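Local coordinates for multiple antibiotic resistance protein MarR (Escherichia coli, PDB 1JGS), which represses the marRAB operon, which is involved in activating antibiotic resistance and oxidative stress genes, by binding DNA at the marO operator, at residues R21-Y26 and Q36-C41; S42-A47 and A100-C105. All blocks are in the same frame, centred on the assembly; numbering follows the deposited sequence.

Helix 34-46 is common to the two contacts, the first using its N-terminal half against helix 8-27, the second its C-terminal part against helix 96-118. Their centres lie about 12 Å apart. Phe-37 joins them: its ring takes Leu-23 in contact 1, while Phe-37 CE1 sits 3.3 Å from Cys-105 CB of the 100-105 segment. One turn later Cys-41 SG packs 3.9 Å from Cys-102 SG. One of the two salicylates belongs to contact 1, held by Gln-36, whose side chain leaves the same helix toward helix 62-74. The salt bridge of contact 2 has no part in that pocket.

Contact 1: residues R21-Y26 and Q36-C41; sequences RLLNEY and QFKVLC. With SAL (2-hydroxybenzoic acid), chain C.
Helices 8-27 and 34-46 stay well apart here, the closest CA pair, Leu-23 and Phe-37, being 9.8 Å from each other, so side chains alone span the gap. Leu-23 carries the contact from its side, one methyl for each partner. Its CG lies anti to the backbone N (chi1 -178°), which sends the branched end across to the second helix. CD1 meets the Phe-37 ring obliquely, 4.2 Å from Phe-37 CD2, and CD2 lies 4.0 Å from Lys-38 NZ. The Phe-37 ring likewise swings away from its own backbone N and reaches toward the first helix; Cys-41 SG sits above one of its faces, offset toward the rim. Lys-38 arrives differently: its chain runs straight from CG to CE and bends only at its last torsion (chi4 -66°), bringing the ammonium beside the leucine methyl, with Asp-20 as a long, weak ion partner. Helix 96-118 packs against the same group, Val-109 on Leu-23 and Cys-105 on Phe-37.

Gln-36 serves the ligand. From its extended chain, NE2 gives a nearly straight hydrogen bond (169°) to salicylate O1', only 2.6 Å away, while OE1 accepts one from Lys-75 NZ. Both ends of the amide are thus engaged, which should fix its rotation. Thr-33, Ala-35, Ala-64 and Met-68 complete this pocket. As in the MarR family, the packing lies where the dimerisation region, with helices 8-27 and 96-118, meets helix 34-46 of the winged-helix DNA-binding domain, which reaches one salicylate site through Gln-36.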
ATOM      1  N   ARG A  21       4.213   8.075  -4.206  1.00 55.02           N
ATOM      2  CA  ARG A  21       5.227   9.123  -4.108  1.00 55.02           C
ATOM      3  C   ARG A  21       4.737  10.388  -4.796  1.00 55.02           C
ATOM      4  O   ARG A  21       4.966  11.494  -4.317  1.00 55.02           O
ATOM      5  CB  ARG A  21       6.543   8.673  -4.749  1.00107.80           C
ATOM      6  CG  ARG A  21       7.577   9.782  -4.815  1.00107.80           C
ATOM      7  CD  ARG A  21       8.881   9.323  -5.433  1.00107.80           C
ATOM      8  NE  ARG A  21       9.782  10.452  -5.649  1.00107.80           N
ATOM      9  CZ  ARG A  21      10.993  10.357  -6.190  1.00107.80           C
ATOM     10  NH1 ARG A  21      11.457   9.174  -6.574  1.00107.80           N
ATOM     11  NH2 ARG A  21      11.742  11.444  -6.346  1.00107.80           N
ATOM     12  N   LEU A  22       4.064  10.217  -5.926  1.00 41.40           N
ATOM     13  CA  LEU A  22       3.539  11.355  -6.655  1.00 41.40           C
ATOM     14  C   LEU A  22       2.417  11.978  -5.831  1.00 41.40           C
ATOM     15  O   LEU A  22       2.308  13.201  -5.732  1.00 41.40           O
ATOM     16  CB  LEU A  22       3.013  10.913  -8.026  1.00 54.85           C
ATOM     17  CG  LEU A  22       4.074  10.298  -8.945  1.00 54.85           C
ATOM     18  CD1 LEU A  22       3.485  10.012 -10.316  1.00 54.85           C
ATOM     19  CD2 LEU A  22       5.238  11.258  -9.079  1.00 54.85           C
ATOM     20  N   LEU A  23       1.595  11.121  -5.239  1.00 46.97           N
ATOM     21  CA  LEU A  23       0.479  11.552  -4.413  1.00 46.97           C
ATOM     22  C   LEU A  23       1.000  12.463  -3.296  1.00 46.97           C
ATOM     23  O   LEU A  23       0.543  13.600  -3.155  1.00 46.97           O
ATOM     24  CB  LEU A  23      -0.216  10.328  -3.821  1.00 54.42           C
ATOM     25  CG  LEU A  23      -1.448  10.582  -2.961  1.00 54.42           C
ATOM     26  CD1 LEU A  23      -2.481  11.349  -3.768  1.00 54.42           C
ATOM     27  CD2 LEU A  23      -2.006   9.260  -2.475  1.00 54.42           C
ATOM     28  N   ASN A  24       1.955  11.969  -2.503  1.00 36.87           N
ATOM     29  CA  ASN A  24       2.531  12.783  -1.439  1.00 36.87           C
ATOM     30  C   ASN A  24       3.016  14.119  -2.012  1.00 36.87           C
ATOM     31  O   ASN A  24       2.792  15.177  -1.415  1.00 36.87           O
ATOM     32  CB  ASN A  24       3.718  12.078  -0.760  1.00 52.27           C
ATOM     33  CG  ASN A  24       3.284  10.975   0.195  1.00 52.27           C
ATOM     34  OD1 ASN A  24       3.172   9.809  -0.192  1.00 52.27           O
ATOM     35  ND2 ASN A  24       3.030  11.343   1.451  1.00 52.27           N
ATOM     36  N   GLU A  25       3.678  14.067  -3.170  1.00 57.43           N
ATOM     37  CA  GLU A  25       4.199  15.279  -3.810  1.00 57.43           C
ATOM     38  C   GLU A  25       3.113  16.276  -4.203  1.00 57.43           C
ATOM     39  O   GLU A  25       3.321  17.484  -4.132  1.00 57.43           O
ATOM     40  CB  GLU A  25       5.043  14.924  -5.041  1.00 80.57           C
ATOM     41  CG  GLU A  25       6.472  14.507  -4.704  1.00 80.57           C
ATOM     42  CD  GLU A  25       7.324  14.222  -5.939  1.00 80.57           C
ATOM     43  OE1 GLU A  25       7.371  15.086  -6.844  1.00 80.57           O
ATOM     44  OE2 GLU A  25       7.952  13.140  -5.998  1.00 80.57           O
ATOM     45  N   TYR A  26       1.953  15.773  -4.606  1.00 46.41           N
ATOM     46  CA  TYR A  26       0.844  16.638  -5.002  1.00 46.41           C
ATOM     47  C   TYR A  26       0.124  17.254  -3.807  1.00 46.41           C
ATOM     48  O   TYR A  26      -0.452  18.333  -3.925  1.00 46.41           O
ATOM     49  CB  TYR A  26      -0.181  15.855  -5.818  1.00 77.48           C
ATOM     50  CG  TYR A  26       0.365  15.208  -7.063  1.00 77.48           C
ATOM     51  CD1 TYR A  26      -0.110  13.964  -7.477  1.00 77.48           C
ATOM     52  CD2 TYR A  26       1.332  15.842  -7.842  1.00 77.48           C
ATOM     53  CE1 TYR A  26       0.360  13.362  -8.634  1.00 77.48           C
ATOM     54  CE2 TYR A  26       1.812  15.253  -9.006  1.00 77.48           C
ATOM     55  CZ  TYR A  26       1.319  14.010  -9.396  1.00 77.48           C
ATOM     56  OH  TYR A  26       1.774  13.412 -10.547  1.00 77.48           O
ATOM     57  N   GLN A  36      -4.405  10.914   5.490  1.00 35.44           N
ATOM     58  CA  GLN A  36      -5.702  11.536   5.794  1.00 35.44           C
ATOM     59  C   GLN A  36      -6.586  11.464   4.552  1.00 35.44           C
ATOM     60  O   GLN A  36      -7.780  11.163   4.645  1.00 35.44           O
ATOM     61  CB  GLN A  36      -5.532  13.004   6.217  1.00 33.78           C
ATOM     62  CG  GLN A  36      -4.982  13.217   7.630  1.00 33.78           C
ATOM     63  CD  GLN A  36      -4.628  14.675   7.923  1.00 33.78           C
ATOM     64  OE1 GLN A  36      -5.076  15.594   7.237  1.00 33.78           O
ATOM     65  NE2 GLN A  36      -3.834  14.887   8.953  1.00 33.78           N
ATOM     66  N   PHE A  37      -5.997  11.726   3.388  1.00 35.55           N
ATOM     67  CA  PHE A  37      -6.753  11.684   2.132  1.00 35.55           C
ATOM     68  C   PHE A  37      -7.321  10.281   1.879  1.00 35.55           C
ATOM     69  O   PHE A  37      -8.497  10.129   1.536  1.00 35.55           O
ATOM     70  CB  PHE A  37      -5.863  12.109   0.964  1.00 45.48           C
ATOM     71  CG  PHE A  37      -6.564  12.112  -0.359  1.00 45.48           C
ATOM     72  CD1 PHE A  37      -7.810  12.723  -0.502  1.00 45.48           C
ATOM     73  CD2 PHE A  37      -5.978  11.518  -1.471  1.00 45.48           C
ATOM     74  CE1 PHE A  37      -8.466  12.746  -1.730  1.00 45.48           C
ATOM     75  CE2 PHE A  37      -6.626  11.535  -2.708  1.00 45.48           C
ATOM     76  CZ  PHE A  37      -7.877  12.152  -2.836  1.00 45.48           C
ATOM     77  N   LYS A  38      -6.491   9.260   2.074  1.00 38.60           N
ATOM     78  CA  LYS A  38      -6.915   7.873   1.889  1.00 38.60           C
ATOM     79  C   LYS A  38      -8.074   7.547   2.845  1.00 38.60           C
ATOM     80  O   LYS A  38      -9.084   6.966   2.438  1.00 38.60           O
ATOM     81  CB  LYS A  38      -5.741   6.925   2.157  1.00 82.69           C
ATOM     82  CG  LYS A  38      -4.555   7.104   1.219  1.00 82.69           C
ATOM     83  CD  LYS A  38      -3.376   6.233   1.649  1.00 82.69           C
ATOM     84  CE  LYS A  38      -2.199   6.339   0.681  1.00 82.69           C
ATOM     85  NZ  LYS A  38      -2.516   5.776  -0.663  1.00 82.69           N
ATOM     86  N   VAL A  39      -7.931   7.913   4.116  1.00 34.06           N
ATOM     87  CA  VAL A  39      -9.005   7.653   5.069  1.00 34.06           C
ATOM     88  C   VAL A  39     -10.303   8.330   4.632  1.00 34.06           C
ATOM     89  O   VAL A  39     -11.380   7.771   4.829  1.00 34.06           O
ATOM     90  CB  VAL A  39      -8.636   8.134   6.488  1.00 30.26           C
ATOM     91  CG1 VAL A  39      -9.870   8.154   7.381  1.00 30.26           C
ATOM     92  CG2 VAL A  39      -7.577   7.204   7.082  1.00 30.26           C
ATOM     93  N   LEU A  40     -10.213   9.519   4.036  1.00 42.08           N
ATOM     94  CA  LEU A  40     -11.428  10.212   3.587  1.00 42.08           C
ATOM     95  C   LEU A  40     -12.074   9.513   2.381  1.00 42.08           C
ATOM     96  O   LEU A  40     -13.292   9.351   2.318  1.00 42.08           O
ATOM     97  CB  LEU A  40     -11.147  11.676   3.198  1.00 33.35           C
ATOM     98  CG  LEU A  40     -10.818  12.752   4.236  1.00 33.35           C
ATOM     99  CD1 LEU A  40     -10.746  14.110   3.527  1.00 33.35           C
ATOM    100  CD2 LEU A  40     -11.861  12.792   5.322  1.00 33.35           C
ATOM    101  N   CYS A  41     -11.256   9.107   1.422  1.00 47.51           N
ATOM    102  CA  CYS A  41     -11.784   8.444   0.242  1.00 47.51           C
ATOM    103  C   CYS A  41     -12.450   7.129   0.625  1.00 47.51           C
ATOM    104  O   CYS A  41     -13.469   6.750   0.046  1.00 47.51           O
ATOM    105  CB  CYS A  41     -10.664   8.194  -0.764  1.00 47.01           C
ATOM    106  SG  CYS A  41      -9.915   9.702  -1.406  1.00 47.01           S
TER
HETATM  107  C1' SAL C 257      -2.610  11.910  11.152  1.00 42.17           C
HETATM  108  O1' SAL C 257      -2.802  13.078  10.553  1.00 42.17           O
HETATM  109  O2' SAL C 257      -3.085  11.675  12.300  1.00 42.17           O
HETATM  110  C1  SAL C 257      -1.813  10.929  10.384  1.00 42.17           C
HETATM  111  C2  SAL C 257      -1.536   9.601  10.939  1.00 42.17           C
HETATM  112  C3  SAL C 257      -0.767   8.644  10.209  1.00 42.17           C
HETATM  113  C4  SAL C 257      -0.251   8.956   8.939  1.00 42.17           C
HETATM  114  C5  SAL C 257      -0.546  10.397   8.332  1.00 42.17           C
HETATM  115  C6  SAL C 257      -1.306  11.283   9.090  1.00 42.17           C
HETATM  116  O2  SAL C 257      -1.993   9.201  12.176  1.00 42.17           O

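Contact 2: residues S42-A47 and A100-C105; sequences SIRCAA and AICEQC
Cys-102 and Glu-103 of helix 96-118 receive the long side chain of Arg-44 from the C-terminal part of helix 34-46; the backbones are closest at Arg-44 and Cys-102, with CA atoms 8.3 Å apart. Cys-102 comes first along the segment. Its side chain sets out toward helix 34-46, and SG packs 3.8 Å from Arg-44 CD, also lying at the edge of the guanidinium, near its plane. Leu-40 and Cys-41, one turn back on helix 34-46, touch this buried cysteine too.

Glu-103 follows with the charged partner. Its chain bends at the second torsion (chi2 55°), curling the carboxylate toward the arginine although the side chain does not start out in that direction. OE1 forms a salt bridge with Arg-44 NH1 at 2.7 Å; it lies above the guanidinium plane, 3.0 Å from Arg-44 NH2. The two flat groups are turned 72° apart, unlike a coplanar, two-oxygen fork. Arg-44 gets there fully stretched from CG to NE, and Leu-94 of strand 90-94 also touches it. CD of Arg-44 rests against the buried cysteine, while the charged end meets Glu-103 in a more exposed place. An interhelical salt bridge beside one sulfur-to-methylene contact thus ties helix 34-46 of the winged-helix domain to the first turns of the long helix that, as in the MarR family, leads from the two-stranded wing to the dimerisation region.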
ATOM      1  N   SER A  42     -11.878   6.439   1.606  1.00 42.18           N
ATOM      2  CA  SER A  42     -12.423   5.158   2.058  1.00 42.18           C
ATOM      3  C   SER A  42     -13.744   5.285   2.806  1.00 42.18           C
ATOM      4  O   SER A  42     -14.618   4.443   2.664  1.00 42.18           O
ATOM      5  CB  SER A  42     -11.418   4.443   2.963  1.00 30.64           C
ATOM      6  OG  SER A  42     -10.209   4.181   2.272  1.00 30.64           O
ATOM      7  N   ILE A  43     -13.878   6.322   3.627  1.00 41.78           N
ATOM      8  CA  ILE A  43     -15.101   6.520   4.389  1.00 41.78           C
ATOM      9  C   ILE A  43     -16.186   6.950   3.407  1.00 41.78           C
ATOM     10  O   ILE A  43     -17.330   6.511   3.494  1.00 41.78           O
ATOM     11  CB  ILE A  43     -14.912   7.614   5.459  1.00 41.13           C
ATOM     12  CG1 ILE A  43     -13.932   7.126   6.530  1.00 41.13           C
ATOM     13  CG2 ILE A  43     -16.251   7.983   6.084  1.00 41.13           C
ATOM     14  CD1 ILE A  43     -13.748   8.094   7.698  1.00 41.13           C
ATOM     15  N   ARG A  44     -15.799   7.811   2.470  1.00 49.26           N
ATOM     16  CA  ARG A  44     -16.710   8.304   1.460  1.00 49.26           C
ATOM     17  C   ARG A  44     -17.432   7.153   0.748  1.00 49.26           C
ATOM     18  O   ARG A  44     -18.661   7.001   0.867  1.00 49.26           O
ATOM     19  CB  ARG A  44     -15.938   9.146   0.437  1.00 66.71           C
ATOM     20  CG  ARG A  44     -16.768   9.582  -0.763  1.00 66.71           C
ATOM     21  CD  ARG A  44     -15.986  10.487  -1.690  1.00 66.71           C
ATOM     22  NE  ARG A  44     -16.657  10.587  -2.977  1.00 66.71           N
ATOM     23  CZ  ARG A  44     -16.153  11.193  -4.046  1.00 66.71           C
ATOM     24  NH1 ARG A  44     -14.959  11.774  -3.997  1.00 66.71           N
ATOM     25  NH2 ARG A  44     -16.839  11.195  -5.180  1.00 66.71           N
ATOM     26  N   CYS A  45     -16.653   6.354   0.015  1.00 56.95           N
ATOM     27  CA  CYS A  45     -17.151   5.210  -0.751  1.00 56.95           C
ATOM     28  C   CYS A  45     -18.168   4.388  -0.004  1.00 56.95           C
ATOM     29  O   CYS A  45     -19.192   3.977  -0.560  1.00 56.95           O
ATOM     30  CB  CYS A  45     -15.994   4.301  -1.143  1.00 55.83           C
ATOM     31  SG  CYS A  45     -14.800   5.091  -2.195  1.00 55.83           S
ATOM     32  N   ALA A  46     -17.868   4.141   1.260  1.00 43.02           N
ATOM     33  CA  ALA A  46     -18.734   3.355   2.108  1.00 43.02           C
ATOM     34  C   ALA A  46     -19.912   4.153   2.685  1.00 43.02           C
ATOM     35  O   ALA A  46     -20.802   3.563   3.315  1.00 43.02           O
ATOM     36  CB  ALA A  46     -17.911   2.759   3.224  1.00 30.40           C
ATOM     37  N   ALA A  47     -19.920   5.476   2.475  1.00 45.66           N
ATOM     38  CA  ALA A  47     -20.980   6.350   2.993  1.00 45.66           C
ATOM     39  C   ALA A  47     -20.866   6.473   4.510  1.00 45.66           C
ATOM     40  O   ALA A  47     -20.699   7.570   5.054  1.00 45.66           O
ATOM     41  CB  ALA A  47     -22.354   5.799   2.635  1.00 34.46           C
ATOM     42  N   ALA A 100     -16.281  17.909   0.607  1.00 52.11           N
ATOM     43  CA  ALA A 100     -15.758  18.853  -0.367  1.00 52.11           C
ATOM     44  C   ALA A 100     -14.237  18.718  -0.447  1.00 52.11           C
ATOM     45  O   ALA A 100     -13.665  18.583  -1.533  1.00 52.11           O
ATOM     46  CB  ALA A 100     -16.149  20.275   0.025  1.00 50.48           C
ATOM     47  N   ILE A 101     -13.579  18.753   0.703  1.00 47.20           N
ATOM     48  CA  ILE A 101     -12.133  18.607   0.729  1.00 47.20           C
ATOM     49  C   ILE A 101     -11.728  17.339  -0.057  1.00 47.20           C
ATOM     50  O   ILE A 101     -10.834  17.372  -0.909  1.00 47.20           O
ATOM     51  CB  ILE A 101     -11.620  18.465   2.181  1.00 46.42           C
ATOM     52  CG1 ILE A 101     -11.929  19.734   2.983  1.00 46.42           C
ATOM     53  CG2 ILE A 101     -10.136  18.155   2.176  1.00 46.42           C
ATOM     54  CD1 ILE A 101     -11.282  20.980   2.443  1.00 46.42           C
ATOM     55  N   CYS A 102     -12.393  16.225   0.239  1.00 55.20           N
ATOM     56  CA  CYS A 102     -12.092  14.957  -0.418  1.00 55.20           C
ATOM     57  C   CYS A 102     -12.306  14.996  -1.921  1.00 55.20           C
ATOM     58  O   CYS A 102     -11.670  14.238  -2.658  1.00 55.20           O
ATOM     59  CB  CYS A 102     -12.934  13.828   0.177  1.00 50.25           C
ATOM     60  SG  CYS A 102     -12.785  12.260  -0.716  1.00 50.25           S
ATOM     61  N   GLU A 103     -13.201  15.872  -2.375  1.00 53.61           N
ATOM     62  CA  GLU A 103     -13.476  15.992  -3.803  1.00 53.61           C
ATOM     63  C   GLU A 103     -12.490  16.960  -4.457  1.00 53.61           C
ATOM     64  O   GLU A 103     -12.052  16.737  -5.584  1.00 53.61           O
ATOM     65  CB  GLU A 103     -14.915  16.457  -4.038  1.00109.75           C
ATOM     66  CG  GLU A 103     -15.374  16.327  -5.486  1.00109.75           C
ATOM     67  CD  GLU A 103     -15.203  14.915  -6.025  1.00109.75           C
ATOM     68  OE1 GLU A 103     -15.762  13.976  -5.423  1.00109.75           O
ATOM     69  OE2 GLU A 103     -14.513  14.741  -7.053  1.00109.75           O
ATOM     70  N   GLN A 104     -12.134  18.035  -3.763  1.00 70.78           N
ATOM     71  CA  GLN A 104     -11.168  18.971  -4.324  1.00 70.78           C
ATOM     72  C   GLN A 104      -9.878  18.201  -4.580  1.00 70.78           C
ATOM     73  O   GLN A 104      -9.272  18.323  -5.646  1.00 70.78           O
ATOM     74  CB  GLN A 104     -10.856  20.105  -3.352  1.00 56.91           C
ATOM     75  CG  GLN A 104     -11.860  21.231  -3.285  1.00 56.91           C
ATOM     76  CD  GLN A 104     -11.569  22.163  -2.111  1.00 56.91           C
ATOM     77  OE1 GLN A 104     -10.429  22.609  -1.919  1.00 56.91           O
ATOM     78  NE2 GLN A 104     -12.596  22.457  -1.318  1.00 56.91           N
ATOM     79  N   CYS A 105      -9.468  17.416  -3.586  1.00 60.37           N
ATOM     80  CA  CYS A 105      -8.247  16.623  -3.668  1.00 60.37           C
ATOM     81  C   CYS A 105      -8.326  15.515  -4.704  1.00 60.37           C
ATOM     82  O   CYS A 105      -7.428  15.373  -5.538  1.00 60.37           O
ATOM     83  CB  CYS A 105      -7.928  15.984  -2.314  1.00 52.09           C
ATOM     84  SG  CYS A 105      -7.388  17.098  -1.004  1.00 52.09           S
TER